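PDB 6SXT: alpha-L-arabinofuranosidase B, which hydrolyses terminal non-reducing alpha-L-arabinofuranosyl residues from arabinoxylan, L-arabinan and arabinogalactan, joining a catalytic domain to an arabinose-binding domain. Local coordinates for residues G95-T98 with D102-A105; T344-A349 with Y448-Y453; N356-D361 with T366-E371; Y401-L406 with G459-D464; S434-S437 with R443-R446. One frame throughout, in Å; residues are numbered along the deposited sequence.

Interaction 1: G95-T98 with D102-A105; sequences GPDT and DNLA
Asp97 and Asn103 clasp each other across a loop, joined by the one direct hydrogen bond between the two segments. ND2 of Asn103 donates to OD2 of Asp97 over 2.9 Å at an N-H...O angle of 162°. The bond lies in the plane of the amide, yet it descends on the carboxylate from above its plane, the two flat groups being turned 71° apart. Packing is tight around this bond and at the start of both segments. CB of Asp97 rests 3.6 Å from Asp102 O, and CG of Pro96 meets Asn103 OD1 at 3.6 Å, so the amide is held between a ring carbon and a carboxylate. Asp102 OD1 comes nearer still to its neighbour, within 3.2 Å of Gly95 CA, while its OD2 is hydrogen-bonded to Asn282. With CG of Asp102 lying anti to its own carbonyl carbon (chi1 -65°), the carboxylate swings back towards Gly95 although its CB points away.

On the looser side two waters bridge the segments. One accepts from Asn103 ND2 and gives a weak bond to Pro96 O; another donates to Asp97 OD2 at 2.6 Å and accepts from Leu104 N, so a water links the carboxylate to the backbone of Leu104. Both segments belong to the loop that leads from strand 86-87 to strand 105-106 of the catalytic domain. OD2 of Asp97 thus receives an amide and a water, while OD1 takes Thr98 N through its anti lone pair. With three donors, the carboxylate is probably ionised and limited in rotation, pinning an otherwise irregular loop by polar chemistry.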
# COMPACT_ATOMS: atom_id res chain seq x y z
N GLY A 95 -7.79 7.92 -12.75
CA GLY A 95 -7.14 8.07 -11.45
C GLY A 95 -7.14 9.54 -11.04
O GLY A 95 -7.54 10.44 -11.79
N PRO A 96 -6.65 9.83 -9.82
CA PRO A 96 -6.70 11.18 -9.27
C PRO A 96 -5.49 12.06 -9.53
O PRO A 96 -5.44 13.20 -9.05
CB PRO A 96 -6.78 10.90 -7.75
CG PRO A 96 -5.94 9.64 -7.58
CD PRO A 96 -6.25 8.83 -8.82
N ASP A 97 -4.51 11.53 -10.28
CA ASP A 97 -3.23 12.21 -10.51
C ASP A 97 -3.31 12.95 -11.84
O ASP A 97 -4.37 12.90 -12.53
CB ASP A 97 -2.04 11.24 -10.44
CG ASP A 97 -0.82 11.82 -9.79
OD1 ASP A 97 -0.36 12.90 -10.22
OD2 ASP A 97 -0.27 11.16 -8.86
N THR A 98 -2.21 13.58 -12.19
CA THR A 98 -2.09 14.36 -13.45
C THR A 98 -2.58 13.54 -14.64
O THR A 98 -2.18 12.38 -14.81
CB THR A 98 -0.64 14.82 -13.65
OG1 THR A 98 -0.33 15.60 -12.50
CG2 THR A 98 -0.45 15.67 -14.90
N ASP A 102 -2.88 7.23 -12.13
CA ASP A 102 -3.01 6.89 -10.71
C ASP A 102 -1.81 7.43 -9.95
O ASP A 102 -0.81 7.82 -10.53
CB ASP A 102 -3.10 5.38 -10.58
CG ASP A 102 -4.34 4.75 -11.19
OD1 ASP A 102 -5.33 5.49 -11.43
OD2 ASP A 102 -4.29 3.55 -11.49
N ASN A 103 -1.97 7.55 -8.63
CA ASN A 103 -0.88 7.99 -7.76
C ASN A 103 0.23 6.89 -7.72
O ASN A 103 -0.09 5.67 -7.75
CB ASN A 103 -1.34 8.19 -6.34
CG ASN A 103 -2.35 9.30 -6.14
OD1 ASN A 103 -3.23 9.15 -5.32
ND2 ASN A 103 -2.18 10.42 -6.84
N LEU A 104 1.45 7.37 -7.55
CA LEU A 104 2.57 6.52 -7.09
C LEU A 104 2.46 6.30 -5.58
O LEU A 104 2.00 7.17 -4.81
CB LEU A 104 3.89 7.18 -7.45
CG LEU A 104 4.16 7.29 -8.95
CD1 LEU A 104 5.38 8.14 -9.15
CD2 LEU A 104 4.31 5.96 -9.59
N ALA A 105 3.01 5.18 -5.12
CA ALA A 105 3.10 4.89 -3.69
C ALA A 105 4.23 5.64 -3.03
O ALA A 105 5.32 5.80 -3.61
CB ALA A 105 3.25 3.40 -3.46
O HOH W 1 -3.75 12.91 -6.85
O HOH W 2 1.94 10.30 -7.72

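Interaction 2: T344-A349 with Y448-Y453. With SO4 (sulfate ion), chain R.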
# COMPACT_ATOMS: atom_id res chain seq x y z
N THR A 344 6.11 31.14 13.43
CA THR A 344 6.68 30.32 14.51
C THR A 344 6.00 30.58 15.87
O THR A 344 6.37 29.88 16.81
CB THR A 344 8.21 30.48 14.62
OG1 THR A 344 8.52 31.84 14.90
CG2 THR A 344 8.95 30.10 13.35
N THR A 345 5.09 31.56 15.99
CA THR A 345 4.32 31.76 17.25
C THR A 345 2.96 31.08 17.13
O THR A 345 2.17 31.14 18.08
CB THR A 345 4.16 33.25 17.61
OG1 THR A 345 3.36 33.86 16.61
CG2 THR A 345 5.49 33.95 17.67
N ARG A 346 2.70 30.36 16.03
CA ARG A 346 1.40 29.69 15.82
C ARG A 346 1.49 28.23 16.25
O ARG A 346 2.57 27.59 16.17
CB ARG A 346 0.90 29.76 14.38
CG ARG A 346 0.91 31.17 13.80
CD ARG A 346 0.35 31.28 12.43
NE ARG A 346 -1.09 31.20 12.36
CZ ARG A 346 -1.89 32.27 12.42
NH1 ARG A 346 -3.19 32.13 12.36
NH2 ARG A 346 -1.37 33.47 12.54
N TYR A 347 0.36 27.70 16.66
CA TYR A 347 0.18 26.31 17.13
C TYR A 347 -1.01 25.69 16.41
O TYR A 347 -1.94 26.39 15.96
CB TYR A 347 -0.08 26.26 18.64
CG TYR A 347 1.13 26.59 19.46
CD1 TYR A 347 1.49 27.92 19.64
CD2 TYR A 347 1.88 25.62 20.09
CE1 TYR A 347 2.58 28.27 20.39
CE2 TYR A 347 2.99 25.95 20.84
CZ TYR A 347 3.30 27.30 21.05
OH TYR A 347 4.42 27.63 21.77
N ILE A 348 -1.00 24.35 16.29
CA ILE A 348 -2.14 23.62 15.72
C ILE A 348 -3.29 23.72 16.72
O ILE A 348 -3.16 23.29 17.89
CB ILE A 348 -1.80 22.13 15.42
CG1 ILE A 348 -0.61 22.06 14.47
CG2 ILE A 348 -3.05 21.43 14.89
CD1 ILE A 348 -0.28 20.66 13.98
N ALA A 349 -4.37 24.26 16.23
CA ALA A 349 -5.56 24.46 17.06
C ALA A 349 -6.78 24.07 16.24
O ALA A 349 -6.68 23.43 15.16
CB ALA A 349 -5.61 25.90 17.52
N TYR A 448 -1.27 25.34 5.50
CA TYR A 448 -1.35 26.09 4.23
C TYR A 448 -2.44 27.17 4.42
O TYR A 448 -3.61 26.83 4.64
CB TYR A 448 -1.65 25.16 3.05
CG TYR A 448 -1.61 25.84 1.71
CD1 TYR A 448 -0.42 25.96 1.02
CD2 TYR A 448 -2.77 26.35 1.16
CE1 TYR A 448 -0.40 26.58 -0.23
CE2 TYR A 448 -2.75 26.97 -0.08
CZ TYR A 448 -1.56 27.08 -0.76
OH TYR A 448 -1.53 27.69 -1.98
N GLU A 449 -2.00 28.42 4.32
CA GLU A 449 -2.84 29.62 4.65
C GLU A 449 -3.43 29.41 6.05
O GLU A 449 -4.63 29.69 6.25
CB GLU A 449 -3.85 29.84 3.54
CG GLU A 449 -3.17 30.23 2.23
CD GLU A 449 -4.08 30.64 1.08
OE1 GLU A 449 -5.28 30.45 1.17
OE2 GLU A 449 -3.56 31.15 0.10
N ASN A 450 -2.64 28.90 6.99
CA ASN A 450 -3.03 28.72 8.39
C ASN A 450 -4.17 27.73 8.59
O ASN A 450 -4.79 27.75 9.65
CB ASN A 450 -3.35 30.10 9.00
CG ASN A 450 -2.17 31.03 8.91
OD1 ASN A 450 -1.02 30.61 8.95
ND2 ASN A 450 -2.44 32.34 8.89
N VAL A 451 -4.36 26.79 7.67
CA VAL A 451 -5.33 25.69 7.78
C VAL A 451 -4.55 24.37 7.64
O VAL A 451 -3.53 24.36 6.92
CB VAL A 451 -6.43 25.80 6.73
CG1 VAL A 451 -7.41 24.66 6.78
CG2 VAL A 451 -7.12 27.16 6.88
N LEU A 452 -4.98 23.35 8.36
CA LEU A 452 -4.27 22.03 8.34
C LEU A 452 -4.87 21.12 7.29
O LEU A 452 -6.05 20.90 7.24
CB LEU A 452 -4.26 21.33 9.71
CG LEU A 452 -3.07 21.59 10.62
CD1 LEU A 452 -1.74 21.06 10.05
CD2 LEU A 452 -2.87 23.08 10.91
N TYR A 453 -3.96 20.47 6.55
CA TYR A 453 -4.29 19.48 5.52
C TYR A 453 -3.39 18.25 5.71
O TYR A 453 -2.42 18.33 6.43
CB TYR A 453 -4.08 20.06 4.12
CG TYR A 453 -4.91 21.29 3.83
CD1 TYR A 453 -6.19 21.15 3.35
CD2 TYR A 453 -4.42 22.56 4.09
CE1 TYR A 453 -6.99 22.26 3.13
CE2 TYR A 453 -5.23 23.68 3.90
CZ TYR A 453 -6.51 23.53 3.40
OH TYR A 453 -7.30 24.64 3.17
S SO4 R . -4.29 35.67 12.27
O1 SO4 R . -5.15 36.82 12.41
O2 SO4 R . -3.34 35.65 13.37
O3 SO4 R . -5.12 34.45 12.28
O4 SO4 R . -3.57 35.76 11.02
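The guanidinium of Arg346 and the amide of Asn450 lie as stacked plates, their planes only 8° apart. Asn450 covers one face of the arginine: its ND2 sits 3.5 Å above the guanidinium plane, over the centre, while its OD1 lies 3.5 Å from Arg346 NE at an angle too poor for a hydrogen bond. The contact is therefore face packing between polar plates. At the edge, near the plane, sits a sulfate ion, probably from the crystallisation liquor. Arg346 NH1 donates to sulfate O3 at 3.0 Å along an almost straight path (172°). Arg346 NH2 donates to sulfate O2 at 3.1 Å, and both ends of the guanidinium thus grip the same anion. A further bond from NH1 to Thr357 O helps to fix the rotation of the group. The arginine chain turns sharply at chi3 (76°), which swings the guanidinium to lie flat against the asparagine.

Asn450 owes its position to a type I' turn from Tyr448 to Val451, the tip of the hairpin made by strands 444-448 and 451-455. Such hairpins are the building units of the beta-trefoil that forms this arabinose-binding domain, and the turn carries Glu449, a substrate-binding residue. Deeper in, the polar plates give way to an apolar meeting: CD1 of Ile348 touches CD1 of Leu452 at 4.2 Å. Leu452, likewise a substrate-binding residue, is buried here and also packs on Val355, Thr357 and Leu405. Ile348 is backed on its own side by Leu336 of strand 333-338.

Interaction 3: N356-D361 with T366-E371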
# COMPACT_ATOMS: atom_id res chain seq x y z
N ASN A 356 -6.67 24.25 12.35
CA ASN A 356 -6.00 25.46 11.84
C ASN A 356 -4.75 25.74 12.65
O ASN A 356 -4.41 25.00 13.58
CB ASN A 356 -6.98 26.65 11.76
CG ASN A 356 -7.75 26.94 13.04
OD1 ASN A 356 -8.91 27.41 12.91
ND2 ASN A 356 -7.14 26.72 14.18
N THR A 357 -4.05 26.83 12.31
CA THR A 357 -3.00 27.33 13.18
C THR A 357 -3.44 28.73 13.66
O THR A 357 -4.05 29.45 12.87
CB THR A 357 -1.61 27.35 12.55
OG1 THR A 357 -1.60 28.39 11.57
CG2 THR A 357 -1.27 26.01 11.91
N GLN A 358 -3.08 28.98 14.90
CA GLN A 358 -3.35 30.26 15.58
C GLN A 358 -2.18 30.59 16.48
O GLN A 358 -1.54 29.71 17.09
CB GLN A 358 -4.66 30.11 16.35
CG GLN A 358 -5.86 29.89 15.47
CD GLN A 358 -7.16 29.89 16.25
OE1 GLN A 358 -7.51 30.90 16.89
NE2 GLN A 358 -7.91 28.80 16.20
N VAL A 359 -1.95 31.89 16.67
CA VAL A 359 -1.04 32.39 17.71
C VAL A 359 -1.67 32.00 19.04
O VAL A 359 -2.86 32.31 19.28
CB VAL A 359 -0.84 33.92 17.61
CG1 VAL A 359 0.01 34.42 18.76
CG2 VAL A 359 -0.27 34.34 16.26
N VAL A 360 -0.90 31.34 19.86
CA VAL A 360 -1.31 30.94 21.21
C VAL A 360 -0.16 31.31 22.14
O VAL A 360 1.00 30.96 21.87
CB VAL A 360 -1.73 29.48 21.35
CG1 VAL A 360 -2.33 29.22 22.72
CG2 VAL A 360 -2.70 29.06 20.25
N ASP A 361 -0.47 32.03 23.21
CA ASP A 361 0.55 32.29 24.25
C ASP A 361 -0.13 32.32 25.61
O ASP A 361 -1.32 31.97 25.73
CB ASP A 361 1.32 33.56 23.92
CG ASP A 361 0.47 34.81 23.83
OD1 ASP A 361 -0.56 34.88 24.55
OD2 ASP A 361 0.78 35.67 23.02
N THR A 366 -8.50 30.72 27.72
CA THR A 366 -8.48 29.32 28.14
C THR A 366 -9.16 28.50 27.03
O THR A 366 -8.73 27.34 26.81
CB THR A 366 -9.16 29.10 29.49
OG1 THR A 366 -8.41 29.91 30.42
CG2 THR A 366 -9.09 27.66 29.92
N THR A 367 -10.18 29.03 26.37
CA THR A 367 -10.87 28.32 25.27
C THR A 367 -9.85 27.96 24.18
O THR A 367 -9.76 26.75 23.82
CB THR A 367 -11.98 29.16 24.67
OG1 THR A 367 -11.53 30.46 24.22
CG2 THR A 367 -13.03 29.37 25.73
N LEU A 368 -9.11 28.94 23.73
CA LEU A 368 -8.11 28.68 22.66
C LEU A 368 -6.99 27.77 23.19
O LEU A 368 -6.53 26.87 22.42
CB LEU A 368 -7.63 30.01 22.10
CG LEU A 368 -6.51 29.94 21.06
CD1 LEU A 368 -7.00 29.11 19.88
CD2 LEU A 368 -6.10 31.34 20.60
N LYS A 369 -6.54 27.94 24.42
CA LYS A 369 -5.51 27.06 25.01
C LYS A 369 -5.94 25.61 24.92
O LYS A 369 -5.11 24.73 24.58
CB LYS A 369 -5.18 27.44 26.44
CG LYS A 369 -4.42 28.75 26.51
CD LYS A 369 -4.07 29.12 27.92
CE LYS A 369 -3.24 30.36 28.02
NZ LYS A 369 -2.95 30.61 29.45
N GLU A 370 -7.20 25.32 25.21
CA GLU A 370 -7.71 23.94 25.13
C GLU A 370 -7.75 23.49 23.67
O GLU A 370 -7.49 22.27 23.40
CB GLU A 370 -9.10 23.81 25.76
CG GLU A 370 -9.13 24.02 27.24
CD GLU A 370 -10.58 23.86 27.71
OE1 GLU A 370 -11.41 23.37 26.94
OE2 GLU A 370 -10.86 24.24 28.89
N GLU A 371 -8.15 24.35 22.75
CA GLU A 371 -8.23 24.05 21.30
C GLU A 371 -6.83 23.78 20.72
O GLU A 371 -6.74 23.12 19.67
CB GLU A 371 -8.94 25.16 20.57
CG GLU A 371 -10.44 25.20 20.93
CD GLU A 371 -11.11 26.47 20.48
OE1 GLU A 371 -10.43 27.51 20.27
OE2 GLU A 371 -12.33 26.44 20.38
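Leu368, with the most surface buried by this contact, wedges its branched end from the helix 366-371 towards the strand that ends at Val359. A chi1 of 175°, with CG anti to the backbone N, directs the two methyls at the strand. CD2 rests 3.6 Å from Val359 O, and CD1 lies against the flat amide end of Gln358. Val360 supplies the matching hydrophobic surface: it and Leu368 reach toward each other tip to tip, CG2 of the valine lying 4.0 Å from CG of the leucine. The valine is itself buried, with Phe481 as a further neighbour.

The arrangement is a strand-to-helix connection within the beta-trefoil arabinose-binding domain. Strand 354-359, the second arm of the hairpin begun by strand 346-351, passes through a short loop into the short helix, which folds back against it. Ser364 OG accepts from Asp361 N in that loop, and Ser365 OG accepts from Leu368 N at the start of the helix.

Lys369 completes the contact by its aliphatic length. The chain is fully extended, bringing CE to 3.4 Å from Asp361 O, while NZ is hydrogen-bonded to Asp362 O beyond the strand.

Interaction 4: Y401-L406 with G459-D464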
# COMPACT_ATOMS: atom_id res chain seq x y z
N TYR A 401 -10.10 14.19 5.70
CA TYR A 401 -11.34 14.04 4.92
C TYR A 401 -11.24 14.97 3.73
O TYR A 401 -11.06 16.20 3.89
CB TYR A 401 -12.55 14.41 5.80
CG TYR A 401 -13.83 14.05 5.13
CD1 TYR A 401 -14.44 14.91 4.24
CD2 TYR A 401 -14.40 12.82 5.38
CE1 TYR A 401 -15.62 14.54 3.62
CE2 TYR A 401 -15.58 12.44 4.77
CZ TYR A 401 -16.18 13.31 3.89
OH TYR A 401 -17.33 12.93 3.27
N ASN A 402 -11.27 14.41 2.53
CA ASN A 402 -10.93 15.17 1.32
C ASN A 402 -9.56 15.84 1.50
O ASN A 402 -9.29 16.91 0.97
CB ASN A 402 -11.99 16.24 0.98
CG ASN A 402 -13.22 15.64 0.33
OD1 ASN A 402 -13.11 14.62 -0.36
ND2 ASN A 402 -14.39 16.23 0.59
N PHE A 403 -8.69 15.21 2.31
CA PHE A 403 -7.30 15.65 2.57
C PHE A 403 -7.22 16.97 3.35
O PHE A 403 -6.11 17.51 3.53
CB PHE A 403 -6.48 15.74 1.28
CG PHE A 403 -6.42 14.43 0.54
CD1 PHE A 403 -6.08 13.25 1.19
CD2 PHE A 403 -6.80 14.37 -0.78
CE1 PHE A 403 -6.06 12.04 0.49
CE2 PHE A 403 -6.70 13.18 -1.48
CZ PHE A 403 -6.39 12.03 -0.83
N GLU A 404 -8.34 17.41 3.93
CA GLU A 404 -8.31 18.48 4.96
C GLU A 404 -8.37 17.81 6.34
O GLU A 404 -9.04 16.77 6.52
CB GLU A 404 -9.48 19.45 4.78
CG GLU A 404 -9.39 20.59 5.78
CD GLU A 404 -10.37 21.74 5.53
OE1 GLU A 404 -11.00 21.71 4.45
OE2 GLU A 404 -10.44 22.67 6.40
N LEU A 405 -7.67 18.38 7.32
CA LEU A 405 -7.73 17.86 8.69
C LEU A 405 -8.94 18.49 9.41
O LEU A 405 -9.02 19.74 9.47
CB LEU A 405 -6.47 18.13 9.49
CG LEU A 405 -5.19 17.55 8.86
CD1 LEU A 405 -4.07 17.61 9.85
CD2 LEU A 405 -5.39 16.12 8.38
N LEU A 406 -9.75 17.61 9.93
CA LEU A 406 -11.00 17.99 10.62
C LEU A 406 -10.99 17.37 11.98
O LEU A 406 -10.33 16.35 12.23
CB LEU A 406 -12.23 17.50 9.87
CG LEU A 406 -12.42 17.97 8.43
CD1 LEU A 406 -13.70 17.36 7.92
CD2 LEU A 406 -12.42 19.49 8.26
N GLY A 459 1.59 17.85 -5.79
CA GLY A 459 0.36 17.11 -6.03
C GLY A 459 -0.70 17.96 -6.67
O GLY A 459 -0.43 19.14 -6.98
N VAL A 460 -1.86 17.39 -6.84
CA VAL A 460 -2.94 18.05 -7.59
C VAL A 460 -3.68 19.05 -6.71
O VAL A 460 -4.45 19.86 -7.32
CB VAL A 460 -3.87 17.05 -8.25
CG1 VAL A 460 -3.13 16.13 -9.20
CG2 VAL A 460 -4.71 16.25 -7.26
N GLN A 461 -3.57 19.00 -5.38
CA GLN A 461 -4.32 19.98 -4.53
C GLN A 461 -3.46 21.23 -4.42
O GLN A 461 -2.22 21.18 -4.34
CB GLN A 461 -4.69 19.35 -3.18
CG GLN A 461 -5.81 18.32 -3.29
CD GLN A 461 -5.36 16.92 -3.56
OE1 GLN A 461 -6.13 16.09 -4.06
NE2 GLN A 461 -4.10 16.64 -3.23
N THR A 462 -4.10 22.41 -4.22
CA THR A 462 -3.32 23.64 -4.03
C THR A 462 -2.44 23.53 -2.78
O THR A 462 -1.31 24.01 -2.81
CB THR A 462 -4.24 24.87 -3.97
OG1 THR A 462 -5.15 24.60 -2.91
CG2 THR A 462 -4.91 25.11 -5.30
N PHE A 463 -2.91 22.84 -1.74
CA PHE A 463 -2.19 22.74 -0.45
C PHE A 463 -1.10 21.64 -0.51
O PHE A 463 -0.43 21.45 0.49
CB PHE A 463 -3.15 22.44 0.70
CG PHE A 463 -4.14 21.34 0.45
CD1 PHE A 463 -3.79 20.00 0.61
CD2 PHE A 463 -5.45 21.63 0.06
CE1 PHE A 463 -4.74 19.01 0.42
CE2 PHE A 463 -6.38 20.63 -0.17
CZ PHE A 463 -6.04 19.31 0.04
N ASP A 464 -0.91 21.03 -1.67
CA ASP A 464 0.25 20.14 -1.92
C ASP A 464 1.41 20.94 -2.48
O ASP A 464 2.40 20.33 -2.95
CB ASP A 464 -0.09 19.02 -2.90
CG ASP A 464 -1.21 18.07 -2.52
OD1 ASP A 464 -1.44 17.88 -1.32
OD2 ASP A 464 -1.88 17.56 -3.45
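Gln461 approaches Phe403 with its amide, which stands 57° from the plane of the phenyl ring and has its nearest ring atom, CD2, about 4.0 Å from Gln461 CD. The glutamine chain bends at chi2 (89°), turning the amide across the ring. Its backbone is held within the segment: Gln461 N donates to Asp464 OD2 at 2.9 Å, and Asp464 N returns a bond to Gln461 O at 3.0 Å.

Two residues on, Phe463 lies on a short 3-10 segment, its ring also stacked on Tyr453. Its CG lies between the backbone N and the carbonyl carbon (chi1 47°), directing the ring back to Phe403: CZ meets Phe403 CB at 3.8 Å, and CE1 lies 3.7 Å from Phe403 O. Gln461 CB rests 3.4 Å above one face of the Phe463 ring, offset toward its rim, so the segment packs on itself as well.

At the end of the segment, Asp464 OD1 forms a salt bridge with Arg443 NH1. That arginine also makes a cation-pi contact with Phe403, a substrate-binding residue. The loop between strand 451-455 and helix 469-472 lies here against the type I' turn that joins strands 396-401 and 404-409 of the trefoil.

Interaction 5: S434-S437 with R443-R446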
# COMPACT_ATOMS: atom_id res chain seq x y z
N SER A 434 7.38 15.36 12.09
CA SER A 434 6.43 15.42 10.98
C SER A 434 5.41 14.30 11.24
O SER A 434 5.83 13.19 11.59
CB SER A 434 7.07 15.31 9.63
OG SER A 434 8.00 16.40 9.44
N LEU A 435 4.15 14.53 10.97
CA LEU A 435 3.12 13.51 11.28
C LEU A 435 2.57 12.96 9.96
O LEU A 435 1.83 13.65 9.23
CB LEU A 435 2.02 14.18 12.12
CG LEU A 435 2.49 14.59 13.52
CD1 LEU A 435 1.39 15.39 14.24
CD2 LEU A 435 2.83 13.37 14.32
N ARG A 436 3.00 11.74 9.62
CA ARG A 436 2.65 11.13 8.32
C ARG A 436 1.32 10.40 8.46
O ARG A 436 1.14 9.66 9.39
CB ARG A 436 3.76 10.13 7.94
CG ARG A 436 3.65 9.63 6.51
CD ARG A 436 4.82 8.74 6.09
NE ARG A 436 4.80 7.55 6.90
CZ ARG A 436 5.61 7.27 7.93
NH1 ARG A 436 6.58 8.09 8.30
NH2 ARG A 436 5.44 6.15 8.64
N SER A 437 0.43 10.55 7.50
CA SER A 437 -0.83 9.79 7.46
C SER A 437 -0.49 8.30 7.37
O SER A 437 0.25 7.93 6.46
CB SER A 437 -1.70 10.22 6.36
OG SER A 437 -2.79 9.31 6.17
N ARG A 443 1.20 11.61 2.41
CA ARG A 443 0.67 12.87 2.98
C ARG A 443 0.99 13.02 4.45
O ARG A 443 1.08 12.04 5.18
CB ARG A 443 -0.83 12.90 2.73
CG ARG A 443 -1.19 13.02 1.25
CD ARG A 443 -2.68 12.93 0.97
NE ARG A 443 -2.90 13.14 -0.45
CZ ARG A 443 -2.93 14.32 -1.07
NH1 ARG A 443 -2.85 15.44 -0.39
NH2 ARG A 443 -2.99 14.38 -2.39
N TYR A 444 1.13 14.28 4.84
CA TYR A 444 1.58 14.71 6.15
C TYR A 444 0.71 15.85 6.66
O TYR A 444 0.20 16.61 5.85
CB TYR A 444 3.00 15.27 6.07
CG TYR A 444 4.08 14.24 5.78
CD1 TYR A 444 4.32 13.82 4.50
CD2 TYR A 444 4.84 13.73 6.81
CE1 TYR A 444 5.24 12.81 4.27
CE2 TYR A 444 5.81 12.77 6.58
CZ TYR A 444 6.02 12.34 5.29
OH TYR A 444 7.00 11.38 5.06
N PHE A 445 0.58 15.94 7.98
CA PHE A 445 0.08 17.23 8.57
C PHE A 445 0.83 18.37 7.88
O PHE A 445 2.08 18.37 7.91
CB PHE A 445 0.34 17.37 10.06
CG PHE A 445 -0.65 16.78 11.03
CD1 PHE A 445 -1.25 15.54 10.86
CD2 PHE A 445 -1.00 17.51 12.16
CE1 PHE A 445 -2.11 15.01 11.81
CE2 PHE A 445 -1.86 16.99 13.10
CZ PHE A 445 -2.43 15.77 12.91
N ARG A 446 0.12 19.33 7.31
CA ARG A 446 0.76 20.45 6.59
C ARG A 446 -0.13 21.68 6.74
O ARG A 446 -1.32 21.59 6.38
CB ARG A 446 0.96 20.10 5.10
CG ARG A 446 1.78 21.14 4.32
CD ARG A 446 0.93 22.17 3.55
NE ARG A 446 1.88 23.17 3.08
CZ ARG A 446 2.58 23.06 1.95
NH1 ARG A 446 2.26 22.17 1.04
NH2 ARG A 446 3.56 23.92 1.73
O HOH W 3 3.68 16.76 9.44
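Arg436 and Tyr444 form a single antiparallel bridge, a non-hydrogen-bonded pair with CA atoms 4.3 Å apart, where strands 433-437 and 444-448 meet at a steep angle in the beta-trefoil. The backbone bonds flank it: Phe445 N donates to Leu435 O at 2.9 Å, and Ser437 N donates to Arg443 O at 2.8 Å. Leu435 O also receives a CA-H...O contact from Tyr444 CA. Beyond this single bridge a water takes the place of a direct bond, accepting from Leu435 N and donating to Phe445 O, each over 2.7 Å.

Buried polar side chains find partners outside the two strands. Gln425 OE1 serves both Tyr444 OH and Arg436 NH1, while Arg436 NH2 donates to Leu322 O. Ser434 OG is held by Val473 O and Leu428 N, Ser437 OG accepts from Tyr440 N, and Arg443 NH1 is shared by Ala454 O and the carboxylate of Asp464.

The carbon parts pack over ring faces. CG of Arg436, anti to its backbone N (chi1 -169°), runs alongside Tyr444 and stands 4.0 Å from its ring centroid, offset toward the rim. Over the Phe445 ring sits Leu435 CD1, 3.8 Å from the centroid and only 12° off the ring normal.

In the fold
Interaction 1 alone belongs to the catalytic domain; the other four lie in the arabinose-binding domain. The domains touch at, among other places, Pro96 O and Val460 CG2 (3.6 Å), joining interactions 1 and 4. Asp102 has its side chain about 9 Å from that of the proton donor Asp281 and about 11 Å from the bound inhibitor. Interaction 4 holds substrate-binding Asn402 and Phe403, interaction 2 Glu449 and Leu452. Interaction 5 is tied to interaction 4 by a probable bond from Arg446 NH1 to Phe463 O (2.8 Å) and touches interaction 2 through Phe445 CD2 and Ile348 CD1 (3.7 Å). Interaction 3 shares a hairpin with interaction 2, its centre about 36 Å from that of interaction 1.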